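Long-range contacts in mannosylglycerate hydrolase MGH1-like glycoside hydrolase domain-containing protein (Thermus thermophilus HB8, PDB 4WVA), which hydrolyses mannosylglycerate, a solute made by thermophiles under osmotic stress, to mannose and glycerate, and probably glucosylglycerate as well: residues 301-306 against 360-365; 240-245 against 306-311. All blocks are in the same frame, centred on the assembly; numbering follows the deposited sequence.

Contact 1 of 2, residues 301-306 against 360-365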
ATOM      1  N   ALA A 301      11.159 -17.583  -8.292  1.00  8.80           N
ATOM      2  CA  ALA A 301      10.921 -16.193  -8.695  1.00  9.00           C
ATOM      3  C   ALA A 301       9.657 -15.612  -8.062  1.00  8.67           C
ATOM      4  O   ALA A 301       9.572 -14.420  -7.823  1.00  8.91           O
ATOM      5  CB  ALA A 301      10.831 -16.069 -10.206  1.00  8.98           C
ATOM      6  N   GLY A 302       8.686 -16.470  -7.788  1.00  8.98           N
ATOM      7  CA  GLY A 302       7.446 -16.063  -7.160  1.00  8.98           C
ATOM      8  C   GLY A 302       7.562 -15.586  -5.723  1.00  9.33           C
ATOM      9  O   GLY A 302       6.602 -15.044  -5.209  1.00  9.52           O
ATOM     10  N   PHE A 303       8.715 -15.794  -5.081  1.00  9.28           N
ATOM     11  CA  PHE A 303       9.007 -15.210  -3.772  1.00  9.50           C
ATOM     12  C   PHE A 303       9.563 -13.785  -3.897  1.00  9.45           C
ATOM     13  O   PHE A 303       9.560 -13.035  -2.917  1.00  8.98           O
ATOM     14  CB  PHE A 303      10.008 -16.056  -2.986  1.00  9.62           C
ATOM     15  CG  PHE A 303       9.463 -17.364  -2.503  1.00  9.96           C
ATOM     16  CD1 PHE A 303       8.818 -17.443  -1.267  1.00  9.99           C
ATOM     17  CD2 PHE A 303       9.606 -18.505  -3.262  1.00  9.84           C
ATOM     18  CE1 PHE A 303       8.318 -18.648  -0.809  1.00  9.85           C
ATOM     19  CE2 PHE A 303       9.102 -19.723  -2.807  1.00  9.94           C
ATOM     20  CZ  PHE A 303       8.449 -19.784  -1.598  1.00  9.90           C
ATOM     21  N   LEU A 304       9.983 -13.381  -5.094  1.00  9.34           N
ATOM     22  CA  LEU A 304      10.723 -12.133  -5.220  1.00  9.43           C
ATOM     23  C   LEU A 304       9.880 -10.872  -4.963  1.00  9.07           C
ATOM     24  O   LEU A 304      10.452  -9.849  -4.638  1.00  9.31           O
ATOM     25  CB  LEU A 304      11.491 -12.067  -6.535  1.00  9.59           C
ATOM     26  CG  LEU A 304      12.670 -13.046  -6.622  1.00  9.69           C
ATOM     27  CD1 LEU A 304      13.199 -13.042  -8.040  1.00  9.50           C
ATOM     28  CD2 LEU A 304      13.769 -12.673  -5.637  1.00  9.74           C
ATOM     29  N   PRO A 305       8.535 -10.945  -5.021  1.00  9.25           N
ATOM     30  CA  PRO A 305       7.834  -9.717  -4.584  1.00  9.33           C
ATOM     31  C   PRO A 305       8.128  -9.299  -3.141  1.00  9.26           C
ATOM     32  O   PRO A 305       7.968  -8.137  -2.793  1.00  9.69           O
ATOM     33  CB  PRO A 305       6.364 -10.037  -4.857  1.00  9.48           C
ATOM     34  CG  PRO A 305       6.438 -10.940  -6.037  1.00  9.41           C
ATOM     35  CD  PRO A 305       7.613 -11.844  -5.729  1.00  9.29           C
ATOM     36  N   LEU A 306       8.576 -10.222  -2.302  1.00  9.37           N
ATOM     37  CA  LEU A 306       9.033  -9.830  -0.967  1.00  9.80           C
ATOM     38  C   LEU A 306      10.183  -8.811  -1.030  1.00  9.59           C
ATOM     39  O   LEU A 306      10.239  -7.865  -0.240  1.00  9.38           O
ATOM     40  CB  LEU A 306       9.470 -11.057  -0.182  1.00 10.22           C
ATOM     41  CG  LEU A 306       8.401 -12.109   0.091  1.00 10.75           C
ATOM     42  CD1 LEU A 306       9.056 -13.424   0.499  1.00 11.30           C
ATOM     43  CD2 LEU A 306       7.401 -11.633   1.135  1.00 11.49           C
ATOM     44  N   TRP A 360      19.618 -15.101  -1.361  1.00  8.62           N
ATOM     45  CA  TRP A 360      19.916 -13.786  -0.797  1.00  9.32           C
ATOM     46  C   TRP A 360      18.741 -12.797  -0.953  1.00  8.94           C
ATOM     47  O   TRP A 360      18.310 -12.184   0.044  1.00  8.96           O
ATOM     48  CB  TRP A 360      21.220 -13.236  -1.375  1.00  9.54           C
ATOM     49  CG  TRP A 360      21.512 -11.865  -0.847  1.00 10.16           C
ATOM     50  CD1 TRP A 360      21.970 -11.541   0.406  1.00 10.28           C
ATOM     51  CD2 TRP A 360      21.317 -10.637  -1.538  1.00 10.59           C
ATOM     52  NE1 TRP A 360      22.072 -10.176   0.523  1.00 10.89           N
ATOM     53  CE2 TRP A 360      21.674  -9.599  -0.650  1.00 10.96           C
ATOM     54  CE3 TRP A 360      20.883 -10.306  -2.830  1.00 10.98           C
ATOM     55  CZ2 TRP A 360      21.603  -8.258  -1.010  1.00 11.95           C
ATOM     56  CZ3 TRP A 360      20.818  -8.969  -3.188  1.00 11.61           C
ATOM     57  CH2 TRP A 360      21.175  -7.961  -2.276  1.00 11.77           C
ATOM     58  N   MET A 361      18.193 -12.661  -2.165  1.00  9.22           N
ATOM     59  CA  MET A 361      17.094 -11.704  -2.359  1.00  9.57           C
ATOM     60  C   MET A 361      15.867 -12.103  -1.545  1.00  9.19           C
ATOM     61  O   MET A 361      15.186 -11.252  -0.972  1.00  9.29           O
ATOM     62  CB  MET A 361      16.697 -11.565  -3.818  1.00  9.68           C
ATOM     63  CG  MET A 361      17.728 -10.853  -4.661  1.00  9.81           C
ATOM     64  SD  MET A 361      17.251 -10.642  -6.390  1.00 10.38           S
ATOM     65  CE  MET A 361      17.491 -12.286  -7.029  1.00 10.28           C
ATOM     66  N   VAL A 362      15.571 -13.394  -1.506  1.00  9.45           N
ATOM     67  CA  VAL A 362      14.397 -13.878  -0.776  1.00  9.70           C
ATOM     68  C   VAL A 362      14.590 -13.767   0.745  1.00  9.81           C
ATOM     69  O   VAL A 362      13.656 -13.418   1.447  1.00 10.08           O
ATOM     70  CB  VAL A 362      14.008 -15.300  -1.229  1.00  9.67           C
ATOM     71  CG1 VAL A 362      12.849 -15.843  -0.415  1.00  9.68           C
ATOM     72  CG2 VAL A 362      13.653 -15.271  -2.697  1.00  9.64           C
ATOM     73  N   ALA A 363      15.796 -14.045   1.244  1.00 10.05           N
ATOM     74  CA  ALA A 363      16.102 -13.806   2.664  1.00 10.28           C
ATOM     75  C   ALA A 363      15.947 -12.335   3.030  1.00 10.75           C
ATOM     76  O   ALA A 363      15.368 -12.011   4.064  1.00 11.40           O
ATOM     77  CB  ALA A 363      17.512 -14.268   2.994  1.00 10.24           C
ATOM     78  N   GLU A 364      16.478 -11.452   2.187  1.00 10.83           N
ATOM     79  CA  GLU A 364      16.303 -10.006   2.352  1.00 11.50           C
ATOM     80  C   GLU A 364      14.810  -9.673   2.485  1.00 11.04           C
ATOM     81  O   GLU A 364      14.418  -8.941   3.383  1.00 10.44           O
ATOM     82  CB  GLU A 364      16.925  -9.245   1.174  1.00 12.74           C
ATOM     83  CG  GLU A 364      18.428  -9.082   1.292  1.00 14.33           C
ATOM     84  CD  GLU A 364      18.829  -7.929   2.184  1.00 15.81           C
ATOM     85  OE1 GLU A 364      18.101  -6.913   2.199  1.00 16.27           O
ATOM     86  OE2 GLU A 364      19.900  -7.995   2.824  1.00 18.36           O
ATOM     87  N   GLY A 365      14.001 -10.200   1.567  1.00 10.54           N
ATOM     88  CA  GLY A 365      12.557  -9.924   1.566  1.00 10.18           C
ATOM     89  C   GLY A 365      11.893 -10.451   2.823  1.00 10.43           C
ATOM     90  O   GLY A 365      11.122  -9.739   3.473  1.00 10.63           O
TER

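Contact 2 of 2, residues 240-245 against 306-311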
ATOM      1  N   ILE A 240      12.046  -7.425  -9.276  1.00  8.74           N
ATOM      2  CA  ILE A 240      13.364  -6.775  -9.236  1.00  8.77           C
ATOM      3  C   ILE A 240      13.299  -5.329  -9.750  1.00  8.84           C
ATOM      4  O   ILE A 240      13.907  -4.404  -9.162  1.00  9.20           O
ATOM      5  CB  ILE A 240      14.416  -7.651  -9.977  1.00  8.51           C
ATOM      6  CG1 ILE A 240      14.763  -8.863  -9.094  1.00  8.85           C
ATOM      7  CG2 ILE A 240      15.673  -6.872 -10.346  1.00  8.73           C
ATOM      8  CD1 ILE A 240      15.511  -9.935  -9.827  1.00  8.64           C
ATOM      9  N   LEU A 241      12.540  -5.111 -10.821  1.00  9.17           N
ATOM     10  CA  LEU A 241      12.321  -3.759 -11.348  1.00  9.46           C
ATOM     11  C   LEU A 241      11.589  -2.852 -10.359  1.00  9.48           C
ATOM     12  O   LEU A 241      11.951  -1.690 -10.193  1.00 10.14           O
ATOM     13  CB  LEU A 241      11.591  -3.820 -12.681  1.00  9.82           C
ATOM     14  CG  LEU A 241      11.162  -2.494 -13.333  1.00 10.17           C
ATOM     15  CD1 LEU A 241      12.325  -1.527 -13.504  1.00 10.53           C
ATOM     16  CD2 LEU A 241      10.507  -2.763 -14.677  1.00 10.66           C
ATOM     17  N   GLN A 242      10.560  -3.372  -9.695  1.00  9.80           N
ATOM     18  CA  GLN A 242       9.850  -2.566  -8.696  1.00 10.48           C
ATOM     19  C   GLN A 242      10.814  -2.158  -7.582  1.00  9.78           C
ATOM     20  O   GLN A 242      10.830  -1.012  -7.159  1.00  9.68           O
ATOM     21  CB  GLN A 242       8.658  -3.334  -8.133  1.00 12.28           C
ATOM     22  CG  GLN A 242       7.939  -2.660  -6.959  1.00 13.85           C
ATOM     23  CD  GLN A 242       7.113  -1.427  -7.336  1.00 15.87           C
ATOM     24  OE1 GLN A 242       6.920  -1.108  -8.512  1.00 17.53           O
ATOM     25  NE2 GLN A 242       6.626  -0.729  -6.315  1.00 16.71           N
ATOM     26  N   ARG A 243      11.599  -3.113  -7.073  1.00  9.39           N
ATOM     27  CA  ARG A 243      12.586  -2.782  -6.048  1.00  9.27           C
ATOM     28  C   ARG A 243      13.572  -1.734  -6.561  1.00  9.21           C
ATOM     29  O   ARG A 243      13.873  -0.761  -5.857  1.00  9.45           O
ATOM     30  CB  ARG A 243      13.320  -4.024  -5.559  1.00  9.35           C
ATOM     31  CG  ARG A 243      14.434  -3.749  -4.561  1.00  9.42           C
ATOM     32  CD  ARG A 243      14.015  -2.992  -3.314  1.00  9.65           C
ATOM     33  NE  ARG A 243      15.159  -2.792  -2.430  1.00 10.11           N
ATOM     34  CZ  ARG A 243      15.569  -3.661  -1.493  1.00 10.60           C
ATOM     35  NH1 ARG A 243      14.922  -4.785  -1.274  1.00 11.12           N
ATOM     36  NH2 ARG A 243      16.635  -3.389  -0.762  1.00 11.41           N
ATOM     37  N   ALA A 244      14.046  -1.917  -7.791  1.00  9.31           N
ATOM     38  CA  ALA A 244      15.017  -1.016  -8.362  1.00  9.71           C
ATOM     39  C   ALA A 244      14.431   0.387  -8.548  1.00  9.69           C
ATOM     40  O   ALA A 244      15.129   1.366  -8.321  1.00  9.92           O
ATOM     41  CB  ALA A 244      15.546  -1.574  -9.666  1.00  9.67           C
ATOM     42  N   ASN A 245      13.168   0.479  -8.967  1.00  9.86           N
ATOM     43  CA  ASN A 245      12.469   1.778  -9.053  1.00 10.21           C
ATOM     44  C   ASN A 245      12.398   2.497  -7.702  1.00 10.14           C
ATOM     45  O   ASN A 245      12.671   3.703  -7.618  1.00 10.68           O
ATOM     46  CB  ASN A 245      11.047   1.636  -9.593  1.00 10.65           C
ATOM     47  CG  ASN A 245      10.994   1.412 -11.092  1.00 11.45           C
ATOM     48  OD1 ASN A 245      11.822   1.926 -11.836  1.00 13.11           O
ATOM     49  ND2 ASN A 245      10.006   0.668 -11.542  1.00 11.95           N
ATOM     50  N   LEU A 306       8.576 -10.222  -2.302  1.00  9.37           N
ATOM     51  CA  LEU A 306       9.033  -9.830  -0.967  1.00  9.80           C
ATOM     52  C   LEU A 306      10.183  -8.811  -1.030  1.00  9.59           C
ATOM     53  O   LEU A 306      10.239  -7.865  -0.240  1.00  9.38           O
ATOM     54  CB  LEU A 306       9.470 -11.057  -0.182  1.00 10.22           C
ATOM     55  CG  LEU A 306       8.401 -12.109   0.091  1.00 10.75           C
ATOM     56  CD1 LEU A 306       9.056 -13.424   0.499  1.00 11.30           C
ATOM     57  CD2 LEU A 306       7.401 -11.633   1.135  1.00 11.49           C
ATOM     58  N   PHE A 307      11.105  -9.033  -1.966  1.00  9.76           N
ATOM     59  CA  PHE A 307      12.250  -8.153  -2.177  1.00 10.09           C
ATOM     60  C   PHE A 307      11.793  -6.801  -2.734  1.00 10.76           C
ATOM     61  O   PHE A 307      12.434  -5.777  -2.500  1.00 10.97           O
ATOM     62  CB  PHE A 307      13.208  -8.862  -3.146  1.00 10.04           C
ATOM     63  CG  PHE A 307      14.534  -8.171  -3.367  1.00 10.54           C
ATOM     64  CD1 PHE A 307      15.476  -8.102  -2.351  1.00 10.68           C
ATOM     65  CD2 PHE A 307      14.855  -7.626  -4.602  1.00 10.89           C
ATOM     66  CE1 PHE A 307      16.707  -7.519  -2.556  1.00 10.86           C
ATOM     67  CE2 PHE A 307      16.094  -7.048  -4.816  1.00 11.00           C
ATOM     68  CZ  PHE A 307      17.009  -6.979  -3.792  1.00 10.96           C
ATOM     69  N   ALA A 308      10.710  -6.814  -3.502  1.00 11.48           N
ATOM     70  CA  ALA A 308      10.102  -5.574  -3.991  1.00 11.87           C
ATOM     71  C   ALA A 308       9.409  -4.768  -2.873  1.00 12.87           C
ATOM     72  O   ALA A 308       9.347  -3.544  -2.925  1.00 13.45           O
ATOM     73  CB  ALA A 308       9.115  -5.874  -5.115  1.00 12.03           C
ATOM     74  N   GLY A 309       8.862  -5.461  -1.887  1.00 12.69           N
ATOM     75  CA  GLY A 309       8.174  -4.813  -0.771  1.00 13.35           C
ATOM     76  C   GLY A 309       6.725  -4.437  -1.046  1.00 14.00           C
ATOM     77  O   GLY A 309       6.178  -3.546  -0.386  1.00 12.99           O
ATOM     78  N   THR A 310       6.103  -5.129  -1.997  1.00 14.68           N
ATOM     79  CA  THR A 310       4.696  -4.872  -2.387  1.00 15.64           C
ATOM     80  C   THR A 310       3.610  -5.640  -1.610  1.00 14.85           C
ATOM     81  O   THR A 310       2.515  -5.102  -1.405  1.00 14.67           O
ATOM     82  CB  THR A 310       4.485  -5.106  -3.916  1.00 16.83           C
ATOM     83  OG1 THR A 310       4.646  -6.491  -4.259  1.00 18.72           O
ATOM     84  CG2 THR A 310       5.422  -4.269  -4.731  1.00 18.53           C
ATOM     85  N   PRO A 311       3.860  -6.898  -1.191  1.00 14.97           N
ATOM     86  CA  PRO A 311       2.740  -7.573  -0.537  1.00 14.80           C
ATOM     87  C   PRO A 311       2.409  -7.004   0.827  1.00 14.09           C
ATOM     88  O   PRO A 311       3.264  -6.380   1.459  1.00 13.23           O
ATOM     89  CB  PRO A 311       3.243  -9.009  -0.322  1.00 15.61           C
ATOM     90  CG  PRO A 311       4.665  -8.994  -0.597  1.00 15.75           C
ATOM     91  CD  PRO A 311       4.985  -7.812  -1.449  1.00 15.39           C
TER

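Contact 1 of 2, residues 301-306 against 360-365
Leu-306 and Gly-365 bring the two backbones to 4.3 Å between their CA atoms, while Leu-304 and Val-362, where the chains have drawn apart, stand 6.0 Å away by the same measure. The close end illustrates a common principle of helix packing, that glycine lets another chain come near: the CB of Leu-306 lies against Gly-365 CA at 3.7 Å, and a CB on the glycine would run into it. Farther along, side chains fill the wider interval. One methyl of Leu-304, CD2, reaches across to Met-361 CB at 3.6 Å and also meets Val-362 CG2. Met-361 is bent at its thioether (chi3 -75°), which folds CE back to 4.0 Å from Leu-304 CD2, and the same methyl is thus touched at three points along the methionine. Val-362 sets both methyls against Phe-303, with CG2 3.7 Å from Phe-303 CB, while the phenylalanine ring leads away from the helix. That ring packs edge-to-face with Phe-283 of strand 283-288 and with Trp-326 of helix 313-327, where Leu-306 rests on Ala-316 and Leu-319. Leu-304 and Met-361 also touch helix 235-254, and Trp-360 turns to helix 409-418.

Contact 2 of 2, residues 240-245 against 306-311
Arg-243 lies across Phe-307 and grips it twice. Its NH1 donates to Phe-307 O over 2.9 Å in a nearly straight bond (165°), the acceptor lying in the guanidinium plane and the donor on a carbonyl lone pair. The same nitrogen sits over one face of the phenyl ring, and CZ is 4.4 Å from the ring centroid in a cation-pi contact, the two planes 35° apart. A bend at chi2 (57°) brings the chain round the carbonyl and sets CG 3.7 Å from Phe-307 CE2. Nearer the helix backbone, packing is close and apolar: Arg-243 CB meets Ala-308 CA at 3.9 Å. The arginine's far end is held too, NE by a salt bridge to Asp-247 and NH2 by a hydrogen bond to a bound methylpentanediol. The looser side is the turn, where Gly-309 is partly exposed and Gln-242 CG touches Thr-310 CG2 at 3.7 Å, while the threonine hydroxyl bonds to Glu-274. A leucine in place of Arg-243 would probably leave the Phe-307 carbonyl without this donor and Asp-247 without its charged mate. Through this arginine, helix 235-254 clasps the end of short helix 305-308 within an (alpha/alpha)6-barrel of glycoside hydrolase family 63.

How the contacts relate
Both contacts use the short helix 305-308, but differently: the 3-10 turn before it and its start lean on helix 356-368 in contact 1, its end on helix 235-254 in contact 2. Leu-306, common to both ranges, makes its contacts in contact 1. The touching residues are all buried, but the chemistry differs. The side chains of contact 1 meet by apolar packing alone, close to the substrate site, since the side chain of Met-361 is about 4 Å from that of Trp-34, probably a substrate-binding residue. Contact 2 adds charge and a directed bond, its arginine extending toward a bound methylpentanediol, probably from the crystallisation liquor. Met-361 touches both Phe-307 and, through SD, Ile-240 CD1 at 3.9 Å.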